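Local coordinates for tyrosine-protein phosphatase YwqE (Bacillus subtilis, PDB 3QY7) that removes phosphate from phosphotyrosine in target proteins, using a metal site in a PHP-like phosphatase domain with a TIM-barrel fold, at residues A54-A59 against Q95-N100; K64-E69 against L73-G78; I81-E86 against Q120-L125; F178-V183 against L209-K214. One frame throughout, in Å; residues are numbered along the deposited sequence.

Contact 1 (A54-A59 against Q95-N100); sequences AVREAA and QLLSLN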
# COMPACT_ATOMS: atom_id res chain seq x y z
N ALA A 54 11.56 -15.87 -3.12
CA ALA A 54 12.61 -14.99 -2.62
C ALA A 54 12.05 -13.96 -1.64
O ALA A 54 12.72 -13.61 -0.67
CB ALA A 54 13.30 -14.28 -3.78
N VAL A 55 10.84 -13.47 -1.91
CA VAL A 55 10.18 -12.54 -1.00
C VAL A 55 9.88 -13.21 0.35
O VAL A 55 10.13 -12.63 1.40
CB VAL A 55 8.90 -11.93 -1.60
CG1 VAL A 55 8.19 -11.02 -0.56
CG2 VAL A 55 9.24 -11.12 -2.84
N ARG A 56 9.35 -14.43 0.31
CA ARG A 56 9.04 -15.17 1.53
C ARG A 56 10.29 -15.43 2.32
O ARG A 56 10.33 -15.24 3.54
CB ARG A 56 8.36 -16.50 1.21
CG ARG A 56 7.03 -16.34 0.54
CD ARG A 56 6.41 -17.71 0.39
NE ARG A 56 5.22 -17.69 -0.44
CZ ARG A 56 4.01 -17.27 -0.06
NH1 ARG A 56 3.00 -17.34 -0.91
NH2 ARG A 56 3.81 -16.78 1.18
N GLU A 57 11.34 -15.87 1.61
CA GLU A 57 12.66 -16.08 2.23
C GLU A 57 13.18 -14.81 2.91
O GLU A 57 13.60 -14.85 4.07
CB GLU A 57 13.68 -16.56 1.18
CG GLU A 57 15.05 -16.89 1.81
CD GLU A 57 16.22 -16.97 0.83
OE1 GLU A 57 16.02 -16.88 -0.40
OE2 GLU A 57 17.37 -17.14 1.32
N ALA A 58 13.14 -13.69 2.19
CA ALA A 58 13.64 -12.42 2.71
C ALA A 58 12.86 -11.97 3.94
O ALA A 58 13.44 -11.47 4.91
CB ALA A 58 13.59 -11.34 1.64
N ALA A 59 11.55 -12.17 3.92
CA ALA A 59 10.71 -11.81 5.08
C ALA A 59 11.07 -12.69 6.27
O ALA A 59 11.21 -12.20 7.39
CB ALA A 59 9.24 -11.90 4.73
N GLN A 95 2.94 -16.84 -9.44
CA GLN A 95 4.18 -16.15 -9.80
C GLN A 95 4.13 -14.70 -9.34
O GLN A 95 5.06 -13.94 -9.56
CB GLN A 95 4.43 -16.25 -11.32
CG GLN A 95 4.99 -17.62 -11.77
CD GLN A 95 4.60 -17.99 -13.20
OE1 GLN A 95 4.43 -17.12 -14.06
NE2 GLN A 95 4.46 -19.29 -13.45
N LEU A 96 3.02 -14.34 -8.68
CA LEU A 96 2.88 -13.07 -7.98
C LEU A 96 2.35 -13.35 -6.59
O LEU A 96 1.70 -14.37 -6.36
CB LEU A 96 1.92 -12.13 -8.71
CG LEU A 96 2.29 -11.60 -10.09
CD1 LEU A 96 1.07 -10.90 -10.68
CD2 LEU A 96 3.49 -10.66 -10.03
N LEU A 97 2.61 -12.42 -5.67
CA LEU A 97 2.09 -12.49 -4.31
C LEU A 97 0.99 -11.48 -4.11
O LEU A 97 1.10 -10.32 -4.54
CB LEU A 97 3.20 -12.19 -3.29
CG LEU A 97 4.32 -13.20 -3.06
CD1 LEU A 97 5.35 -12.63 -2.13
CD2 LEU A 97 3.75 -14.50 -2.46
N SER A 98 -0.10 -11.90 -3.46
CA SER A 98 -1.05 -10.95 -2.93
C SER A 98 -0.56 -10.55 -1.53
O SER A 98 0.44 -11.08 -1.05
CB SER A 98 -2.46 -11.53 -2.89
OG SER A 98 -2.47 -12.72 -2.11
N LEU A 99 -1.24 -9.58 -0.93
CA LEU A 99 -0.80 -9.05 0.36
C LEU A 99 -1.06 -10.10 1.43
O LEU A 99 -2.19 -10.46 1.67
CB LEU A 99 -1.53 -7.72 0.67
CG LEU A 99 -1.29 -6.56 -0.32
CD1 LEU A 99 -2.19 -5.41 -0.01
CD2 LEU A 99 0.20 -6.12 -0.29
N ASN A 100 0.02 -10.58 2.06
CA ASN A 100 -0.09 -11.63 3.06
C ASN A 100 -0.91 -12.83 2.57
O ASN A 100 -1.64 -13.45 3.35
CB ASN A 100 -0.67 -11.08 4.38
CG ASN A 100 -0.53 -12.07 5.51
OD1 ASN A 100 0.45 -12.80 5.57
ND2 ASN A 100 -1.52 -12.12 6.41
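Leu97 sets its CG anti to its own carbonyl carbon (chi1 -72°), and Val55 sets CG1 anti to its backbone N (chi1 176°); the methyls that meet as a result are CD1 of Leu97 and CG1 of Val55. The contact belongs to the outer part of a PHP-like phosphatase with a TIM-barrel fold. It joins helix 52-68 to the loop between helix 87-92 and strand 104-108. Leu97 carries the loop side alone, and its two methyls have different partners. CD1 of Leu97 lies 3.6 Å from CG1 of Val55 and 3.7 Å from CB of Val55. The valine and the leucine run antiparallel and touch along their flanks. Val55 also rests on Pro41.

The second methyl meets Arg56. This arginine is extended from CG to NE, which carries its head from the helix to the leucine. Its NH1 forms a salt bridge with Asp101, just beyond the loop segment. The same guanidinium is thus engaged by a carboxylate and packed against by a methyl. No hydrogen bond links the two segments. CD2 of Leu97 sits above one face of the guanidinium, offset toward its rim and 3.3 Å from NH1 of Arg56.

Contact 2 (K64-E69 against L73-G78); sequences KRLIKE and LHVLPG
Leu66, in the last turn of helix 52-68, and Leu73, at the start of the path into strand 74-76, bring the two backbones closest, with CA of Leu66 6.9 Å from CA of Leu73. The chain leaves the helix, turns through a short link and comes back as a strand. Strand 74-76 lies parallel to strand 36-38 in the sheet, and helix 52-68 is part of the connection between them, so this is the helix-to-strand half of a beta-alpha-beta crossover.

One methyl does the work on the helix side. CD1 of Leu66 lies 3.9 Å from CD2 of Leu73 and also 3.9 Å from CG2 of Val75. It therefore touches a residue just before the strand and one within it. The side chains of Leu66 and Val75 lie nearly perpendicular. With CG1 of Val75 anti to the backbone N (chi1 -176°), it is CG2 that meets the leucine. CD1 of Leu66 also reaches the main chain, 3.4 Å from O of Leu73.

Around these residues, Leu66 touches Ala26 and Leu73 touches Ala29, both on helix 19-31. The amide N of Val75 is hydrogen-bonded to the side chain of Asn63, three residues before Leu66 on helix 52-68. All three touching residues are buried, and no hydrogen bond joins the two segments. Their attachment to each other is apolar packing, and Asn63 adds a polar tie from helix to strand.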
# COMPACT_ATOMS: atom_id res chain seq x y z
N LYS A 64 13.85 -13.19 11.56
CA LYS A 64 14.88 -13.77 12.43
C LYS A 64 15.84 -12.70 12.96
O LYS A 64 16.20 -12.72 14.13
CB LYS A 64 15.65 -14.86 11.69
CG LYS A 64 14.85 -16.14 11.49
CD LYS A 64 15.74 -17.27 10.99
CE LYS A 64 14.92 -18.39 10.36
NZ LYS A 64 14.69 -18.09 8.91
N ARG A 65 16.16 -11.73 12.12
CA ARG A 65 17.03 -10.69 12.54
C ARG A 65 16.37 -9.74 13.53
O ARG A 65 16.99 -9.25 14.41
CB ARG A 65 17.51 -9.95 11.32
CG ARG A 65 18.25 -8.78 11.62
CD ARG A 65 19.59 -8.86 11.20
NE ARG A 65 20.54 -8.64 12.32
CZ ARG A 65 21.50 -7.74 12.30
NH1 ARG A 65 21.72 -7.00 11.24
NH2 ARG A 65 22.28 -7.61 13.31
N LEU A 66 15.10 -9.47 13.31
CA LEU A 66 14.36 -8.63 14.23
C LEU A 66 14.31 -9.28 15.61
O LEU A 66 14.43 -8.60 16.61
CB LEU A 66 12.94 -8.34 13.71
CG LEU A 66 12.92 -7.51 12.43
CD1 LEU A 66 11.51 -7.51 11.83
CD2 LEU A 66 13.45 -6.07 12.66
N ILE A 67 14.16 -10.61 15.66
CA ILE A 67 14.15 -11.33 16.93
C ILE A 67 15.54 -11.21 17.57
O ILE A 67 15.65 -10.87 18.74
CB ILE A 67 13.73 -12.81 16.74
CG1 ILE A 67 12.24 -12.89 16.40
CG2 ILE A 67 13.99 -13.61 17.99
CD1 ILE A 67 11.81 -14.23 15.80
N LYS A 68 16.58 -11.41 16.78
CA LYS A 68 17.96 -11.26 17.26
C LYS A 68 18.18 -9.89 17.90
O LYS A 68 18.81 -9.78 18.97
CB LYS A 68 18.93 -11.48 16.10
CG LYS A 68 20.38 -11.10 16.38
CD LYS A 68 21.20 -11.17 15.09
CE LYS A 68 22.70 -11.11 15.35
NZ LYS A 68 23.46 -10.79 14.10
N GLU A 69 17.62 -8.85 17.28
CA GLU A 69 17.77 -7.48 17.73
C GLU A 69 16.74 -7.03 18.77
O GLU A 69 16.73 -5.87 19.16
CB GLU A 69 17.74 -6.52 16.53
CG GLU A 69 18.82 -6.74 15.45
CD GLU A 69 20.25 -6.60 15.95
OE1 GLU A 69 20.49 -5.91 16.97
OE2 GLU A 69 21.16 -7.19 15.32
N LEU A 73 8.50 -6.45 15.89
CA LEU A 73 7.85 -6.25 14.62
C LEU A 73 7.81 -7.52 13.80
O LEU A 73 8.78 -8.17 13.71
CB LEU A 73 8.57 -5.18 13.83
CG LEU A 73 7.80 -4.81 12.56
CD1 LEU A 73 7.13 -3.59 12.66
CD2 LEU A 73 8.53 -4.98 11.30
N HIS A 74 6.67 -7.82 13.19
CA HIS A 74 6.52 -9.03 12.36
C HIS A 74 6.30 -8.62 10.91
O HIS A 74 5.41 -7.81 10.62
CB HIS A 74 5.35 -9.85 12.90
CG HIS A 74 5.09 -11.16 12.20
ND1 HIS A 74 6.07 -11.95 11.66
CD2 HIS A 74 3.93 -11.84 12.05
CE1 HIS A 74 5.52 -13.05 11.16
NE2 HIS A 74 4.23 -13.01 11.39
N VAL A 75 7.14 -9.15 10.02
CA VAL A 75 7.07 -8.88 8.59
C VAL A 75 6.40 -10.07 7.88
O VAL A 75 6.81 -11.23 8.04
CB VAL A 75 8.48 -8.63 8.01
CG1 VAL A 75 8.38 -8.25 6.54
CG2 VAL A 75 9.16 -7.50 8.78
N LEU A 76 5.36 -9.75 7.11
CA LEU A 76 4.63 -10.72 6.30
C LEU A 76 4.89 -10.48 4.80
O LEU A 76 5.28 -9.38 4.39
CB LEU A 76 3.14 -10.64 6.62
CG LEU A 76 2.82 -11.11 8.04
CD1 LEU A 76 1.41 -10.72 8.38
CD2 LEU A 76 3.02 -12.61 8.17
N PRO A 77 4.67 -11.51 3.96
CA PRO A 77 5.03 -11.37 2.55
C PRO A 77 3.95 -10.69 1.70
O PRO A 77 2.76 -10.79 2.01
CB PRO A 77 5.23 -12.83 2.12
CG PRO A 77 4.24 -13.57 2.94
CD PRO A 77 4.26 -12.89 4.29
N GLY A 78 4.40 -10.01 0.64
CA GLY A 78 3.53 -9.34 -0.32
C GLY A 78 4.41 -8.79 -1.44
O GLY A 78 5.60 -9.06 -1.49

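Contact 3 (I81-E86 against Q120-L125); sequences IRIYGE and QLFYDL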
# COMPACT_ATOMS: atom_id res chain seq x y z
N ILE A 81 2.88 -4.52 -7.19
CA ILE A 81 2.87 -5.03 -8.58
C ILE A 81 2.49 -3.91 -9.56
O ILE A 81 1.34 -3.51 -9.64
CB ILE A 81 1.88 -6.21 -8.71
CG1 ILE A 81 2.22 -7.29 -7.66
CG2 ILE A 81 1.88 -6.76 -10.16
CD1 ILE A 81 1.14 -8.36 -7.49
N ARG A 82 3.47 -3.42 -10.29
CA ARG A 82 3.19 -2.50 -11.39
C ARG A 82 2.30 -3.23 -12.38
O ARG A 82 2.65 -4.32 -12.86
CB ARG A 82 4.49 -2.06 -12.06
CG ARG A 82 4.28 -1.22 -13.32
CD ARG A 82 3.80 0.20 -12.97
NE ARG A 82 4.78 0.93 -12.16
CZ ARG A 82 5.85 1.55 -12.64
NH1 ARG A 82 6.08 1.56 -13.96
NH2 ARG A 82 6.67 2.19 -11.81
N ILE A 83 1.16 -2.62 -12.70
CA ILE A 83 0.15 -3.25 -13.54
C ILE A 83 0.75 -3.72 -14.86
O ILE A 83 1.62 -3.07 -15.42
CB ILE A 83 -1.06 -2.30 -13.77
CG1 ILE A 83 -2.28 -3.04 -14.34
CG2 ILE A 83 -0.65 -1.06 -14.58
CD1 ILE A 83 -3.57 -2.22 -14.29
N TYR A 84 0.32 -4.90 -15.30
CA TYR A 84 0.63 -5.40 -16.65
C TYR A 84 -0.48 -6.34 -17.06
O TYR A 84 -1.31 -6.72 -16.24
CB TYR A 84 2.04 -6.03 -16.73
CG TYR A 84 2.26 -7.27 -15.91
CD1 TYR A 84 2.54 -7.19 -14.54
CD2 TYR A 84 2.21 -8.54 -16.49
CE1 TYR A 84 2.77 -8.32 -13.79
CE2 TYR A 84 2.43 -9.69 -15.74
CZ TYR A 84 2.70 -9.57 -14.38
OH TYR A 84 2.93 -10.71 -13.62
N GLY A 85 -0.51 -6.70 -18.34
CA GLY A 85 -1.67 -7.39 -18.90
C GLY A 85 -1.96 -8.76 -18.32
O GLY A 85 -3.11 -9.19 -18.27
N GLU A 86 -0.91 -9.45 -17.86
CA GLU A 86 -1.00 -10.86 -17.48
C GLU A 86 -1.05 -11.08 -15.96
O GLU A 86 -0.73 -12.16 -15.48
CB GLU A 86 0.18 -11.64 -18.08
CG GLU A 86 0.24 -11.67 -19.61
CD GLU A 86 0.73 -10.36 -20.23
OE1 GLU A 86 1.52 -9.64 -19.58
OE2 GLU A 86 0.32 -10.06 -21.37
N GLN A 120 -11.08 -3.50 -16.80
CA GLN A 120 -11.31 -4.88 -17.23
C GLN A 120 -10.55 -5.86 -16.33
O GLN A 120 -11.13 -6.84 -15.84
CB GLN A 120 -10.91 -5.07 -18.71
CG GLN A 120 -11.35 -6.41 -19.35
CD GLN A 120 -12.84 -6.68 -19.20
OE1 GLN A 120 -13.69 -5.89 -19.62
NE2 GLN A 120 -13.17 -7.81 -18.60
N LEU A 121 -9.28 -5.56 -16.08
CA LEU A 121 -8.45 -6.38 -15.18
C LEU A 121 -9.07 -6.50 -13.80
O LEU A 121 -9.13 -7.59 -13.23
CB LEU A 121 -7.03 -5.82 -15.07
CG LEU A 121 -6.09 -6.50 -14.05
CD1 LEU A 121 -5.87 -7.96 -14.37
CD2 LEU A 121 -4.79 -5.76 -14.00
N PHE A 122 -9.50 -5.36 -13.25
CA PHE A 122 -10.05 -5.31 -11.91
C PHE A 122 -11.37 -6.08 -11.83
O PHE A 122 -11.69 -6.71 -10.80
CB PHE A 122 -10.22 -3.85 -11.47
CG PHE A 122 -8.91 -3.14 -11.15
CD1 PHE A 122 -7.67 -3.73 -11.42
CD2 PHE A 122 -8.92 -1.87 -10.59
CE1 PHE A 122 -6.47 -3.09 -11.12
CE2 PHE A 122 -7.72 -1.21 -10.30
CZ PHE A 122 -6.50 -1.81 -10.56
N TYR A 123 -12.14 -6.03 -12.92
CA TYR A 123 -13.40 -6.78 -13.02
C TYR A 123 -13.12 -8.28 -12.99
O TYR A 123 -13.77 -9.04 -12.25
CB TYR A 123 -14.15 -6.41 -14.29
CG TYR A 123 -15.41 -7.22 -14.48
CD1 TYR A 123 -16.59 -6.88 -13.83
CD2 TYR A 123 -15.41 -8.34 -15.30
CE1 TYR A 123 -17.75 -7.63 -13.99
CE2 TYR A 123 -16.55 -9.10 -15.46
CZ TYR A 123 -17.71 -8.74 -14.81
OH TYR A 123 -18.85 -9.51 -14.99
N ASP A 124 -12.14 -8.68 -13.79
CA ASP A 124 -11.70 -10.06 -13.87
C ASP A 124 -11.23 -10.56 -12.51
O ASP A 124 -11.62 -11.65 -12.07
CB ASP A 124 -10.60 -10.21 -14.92
CG ASP A 124 -11.10 -9.98 -16.34
OD1 ASP A 124 -12.34 -10.01 -16.58
OD2 ASP A 124 -10.25 -9.79 -17.23
N LEU A 125 -10.44 -9.75 -11.80
CA LEU A 125 -9.92 -10.17 -10.50
C LEU A 125 -11.03 -10.35 -9.45
O LEU A 125 -11.00 -11.30 -8.68
CB LEU A 125 -8.81 -9.21 -10.00
CG LEU A 125 -7.51 -9.15 -10.81
CD1 LEU A 125 -6.66 -7.97 -10.32
CD2 LEU A 125 -6.69 -10.46 -10.75
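Ile83 and Leu121 form the centre of this contact between the residues that follow strand 80-82 and helix 118-127. CD2 of Leu121 touches two neighbouring atoms of the isoleucine: it is 3.7 Å from CG1 of Ile83 and 3.8 Å from CD1 of Ile83. The two side chains lie alongside one another, pointing opposite ways. In Ile83 the CG1 arm is anti to the backbone N (chi1 -166°), which sends the longer branch toward the helix. The tip of that branch reaches a second residue, with CD1 of Ile83 4.4 Å from CE1 of Phe122. This approach to the ring is oblique. The same leucine methyl also comes near the main chain, 4.2 Å from O of Tyr84.

Other parts of the fold position these groups. Ile83 has a backbone hydrogen bond to Glu108 of strand 104-108, and its side chain also packs on Ile107, Pro110, Pro115 and Tyr117. The side chain of its neighbour Tyr84 starts out away from helix 118-127. The Tyr84 hydroxyl is hydrogen-bonded to Asp90, and its ring meets that of His43 with the planes nearly parallel. Arg82, on the other side of Ile83 in sequence, makes a salt bridge with Glu108, which is a ligand of a bound iron ion. Ile83 is thus next in sequence to a residue that pairs with an iron ligand.

Phe122 extends the apolar layer over Ile107 of strand 104-108 and over Pro132 and Ile134 of strand 131-135. Helix 118-127 thus packs on these two parallel strands through Phe122, on the segment after strand 80-82 through Leu121, and on helix 87-92 through Leu125.

Contact 4 (F178-V183 against L209-K214); sequences FSLRLV and LYVLEK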
# COMPACT_ATOMS: atom_id res chain seq x y z
N PHE A 178 -4.64 17.37 -2.11
CA PHE A 178 -5.32 16.42 -2.99
C PHE A 178 -5.76 15.16 -2.23
O PHE A 178 -6.86 14.65 -2.44
CB PHE A 178 -4.45 16.06 -4.19
CG PHE A 178 -5.13 15.16 -5.18
CD1 PHE A 178 -6.38 15.50 -5.71
CD2 PHE A 178 -4.53 13.99 -5.59
CE1 PHE A 178 -7.01 14.68 -6.63
CE2 PHE A 178 -5.17 13.15 -6.52
CZ PHE A 178 -6.40 13.50 -7.03
N SER A 179 -4.91 14.71 -1.33
CA SER A 179 -5.16 13.47 -0.59
C SER A 179 -6.39 13.59 0.29
O SER A 179 -7.19 12.66 0.39
CB SER A 179 -3.94 13.14 0.28
OG SER A 179 -2.77 12.98 -0.49
N LEU A 180 -6.55 14.75 0.93
CA LEU A 180 -7.71 15.02 1.75
C LEU A 180 -9.01 15.01 0.93
O LEU A 180 -10.04 14.56 1.42
CB LEU A 180 -7.54 16.35 2.48
CG LEU A 180 -6.56 16.32 3.66
CD1 LEU A 180 -6.33 17.74 4.14
CD2 LEU A 180 -7.12 15.46 4.80
N ARG A 181 -8.93 15.49 -0.31
CA ARG A 181 -10.06 15.42 -1.25
C ARG A 181 -10.48 13.98 -1.50
O ARG A 181 -11.67 13.66 -1.40
CB ARG A 181 -9.73 16.15 -2.57
CG ARG A 181 -9.72 17.67 -2.41
CD ARG A 181 -9.08 18.37 -3.60
NE ARG A 181 -9.83 18.18 -4.84
CZ ARG A 181 -9.28 18.28 -6.05
NH1 ARG A 181 -7.99 18.54 -6.19
NH2 ARG A 181 -10.02 18.10 -7.13
N LEU A 182 -9.51 13.11 -1.78
CA LEU A 182 -9.79 11.68 -2.03
C LEU A 182 -10.38 10.98 -0.80
O LEU A 182 -11.34 10.21 -0.92
CB LEU A 182 -8.52 10.96 -2.52
CG LEU A 182 -7.86 11.46 -3.81
CD1 LEU A 182 -6.67 10.61 -4.26
CD2 LEU A 182 -8.90 11.62 -4.94
N VAL A 183 -9.82 11.27 0.37
CA VAL A 183 -10.34 10.69 1.61
C VAL A 183 -11.79 11.12 1.87
O VAL A 183 -12.64 10.29 2.18
CB VAL A 183 -9.46 11.01 2.86
CG1 VAL A 183 -10.14 10.48 4.11
CG2 VAL A 183 -8.04 10.39 2.72
N LEU A 209 -2.31 10.21 10.82
CA LEU A 209 -3.52 9.92 11.59
C LEU A 209 -4.03 11.18 12.27
O LEU A 209 -5.22 11.43 12.30
CB LEU A 209 -3.28 8.82 12.63
CG LEU A 209 -3.03 7.46 11.96
CD1 LEU A 209 -2.45 6.49 12.98
CD2 LEU A 209 -4.30 6.90 11.37
N TYR A 210 -3.11 11.99 12.77
CA TYR A 210 -3.51 13.25 13.42
C TYR A 210 -4.19 14.19 12.41
O TYR A 210 -5.20 14.82 12.71
CB TYR A 210 -2.33 13.92 14.10
CG TYR A 210 -2.69 15.16 14.89
CD1 TYR A 210 -3.76 15.16 15.78
CD2 TYR A 210 -1.96 16.34 14.75
CE1 TYR A 210 -4.09 16.31 16.52
CE2 TYR A 210 -2.28 17.49 15.48
CZ TYR A 210 -3.35 17.47 16.35
OH TYR A 210 -3.67 18.61 17.07
N VAL A 211 -3.62 14.28 11.21
CA VAL A 211 -4.23 15.07 10.14
C VAL A 211 -5.66 14.57 9.86
O VAL A 211 -6.60 15.37 9.79
CB VAL A 211 -3.36 15.04 8.86
CG1 VAL A 211 -4.16 15.49 7.64
CG2 VAL A 211 -2.12 15.91 9.06
N LEU A 212 -5.82 13.25 9.75
CA LEU A 212 -7.14 12.66 9.55
C LEU A 212 -8.12 12.94 10.69
O LEU A 212 -9.30 13.22 10.43
CB LEU A 212 -7.03 11.15 9.32
CG LEU A 212 -6.39 10.75 8.00
CD1 LEU A 212 -6.16 9.24 7.99
CD2 LEU A 212 -7.26 11.19 6.82
N GLU A 213 -7.64 12.85 11.93
CA GLU A 213 -8.48 13.08 13.10
C GLU A 213 -8.93 14.54 13.13
O GLU A 213 -10.10 14.83 13.41
CB GLU A 213 -7.72 12.71 14.38
CG GLU A 213 -8.59 12.56 15.63
CD GLU A 213 -8.78 13.86 16.41
OE1 GLU A 213 -9.53 13.84 17.41
OE2 GLU A 213 -8.19 14.90 16.04
N LYS A 214 -8.01 15.46 12.84
CA LYS A 214 -8.36 16.89 12.82
C LYS A 214 -9.37 17.23 11.73
O LYS A 214 -10.27 18.05 11.95
CB LYS A 214 -7.11 17.76 12.67
CG LYS A 214 -6.27 17.87 13.93
CD LYS A 214 -5.17 18.93 13.79
CE LYS A 214 -4.13 18.54 12.75
NZ LYS A 214 -3.12 19.62 12.50
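Helix-to-helix packing in the outer part of the TIM-barrel fold brings Leu180 and Val183 of helix 173-184 against Val211 and Leu212 of helix 205-216. The backbones come nearest at Leu180 and Leu212, whose CA atoms are 8.2 Å apart.

Two apolar pairs make the contact. In the first, CD2 of Leu180 lies 4.1 Å from CG1 of Val211, and the two side chains meet at a slant. In the second, CG1 of Val183 lies 4.0 Å from CD2 of Leu212, and here one side chain is set roughly square to the other. Leu180 and Val183 are three residues apart and so lie on one flank of their helix. Val211 and Leu212 are consecutive, and each touches one of the two: Val211 meets Leu180, and Leu212 meets Val183.

Both valines begin toward the other helix and hold CG1 anti to the backbone N, chi1 175° in Val183 and 163° in Val211. In each, this is the methyl that makes the touch. Both leucines leave their helices at the side, and their ends then come nearer the other helix. No hydrogen bond joins the segments, and the touching groups are all hydrocarbon.

Further helices close in around the pair. Leu180 and Leu212 both touch Leu167 of helix 164-168. Val183 rests on Leu220 and Leu212 on Pro221 of helix 219-232, while Phe216, farther along helix 205-216, meets both Leu180 and Val183.

Overall arrangement
From the N terminus, helix 52-68 supplies the first segments of contacts 1 and 2. Contact 2 closes first, over the short turn into strand 74-76. It is nested inside the longer loop that contact 1 closes when the chain returns at 95-100. The two touch, with N of Asn100 2.7 Å from O of Pro77, probably a hydrogen bond. Contact 3 opens at strand 80-82, within the loop of contact 1, and closes on helix 118-127, so contacts 1 and 3 cross. Contact 4 follows in series. It ties helices 173-184 and 205-216 together on the opposite side of the chain's centre from contact 1; the nearest atoms of contacts 1 and 4 are about 17 Å apart.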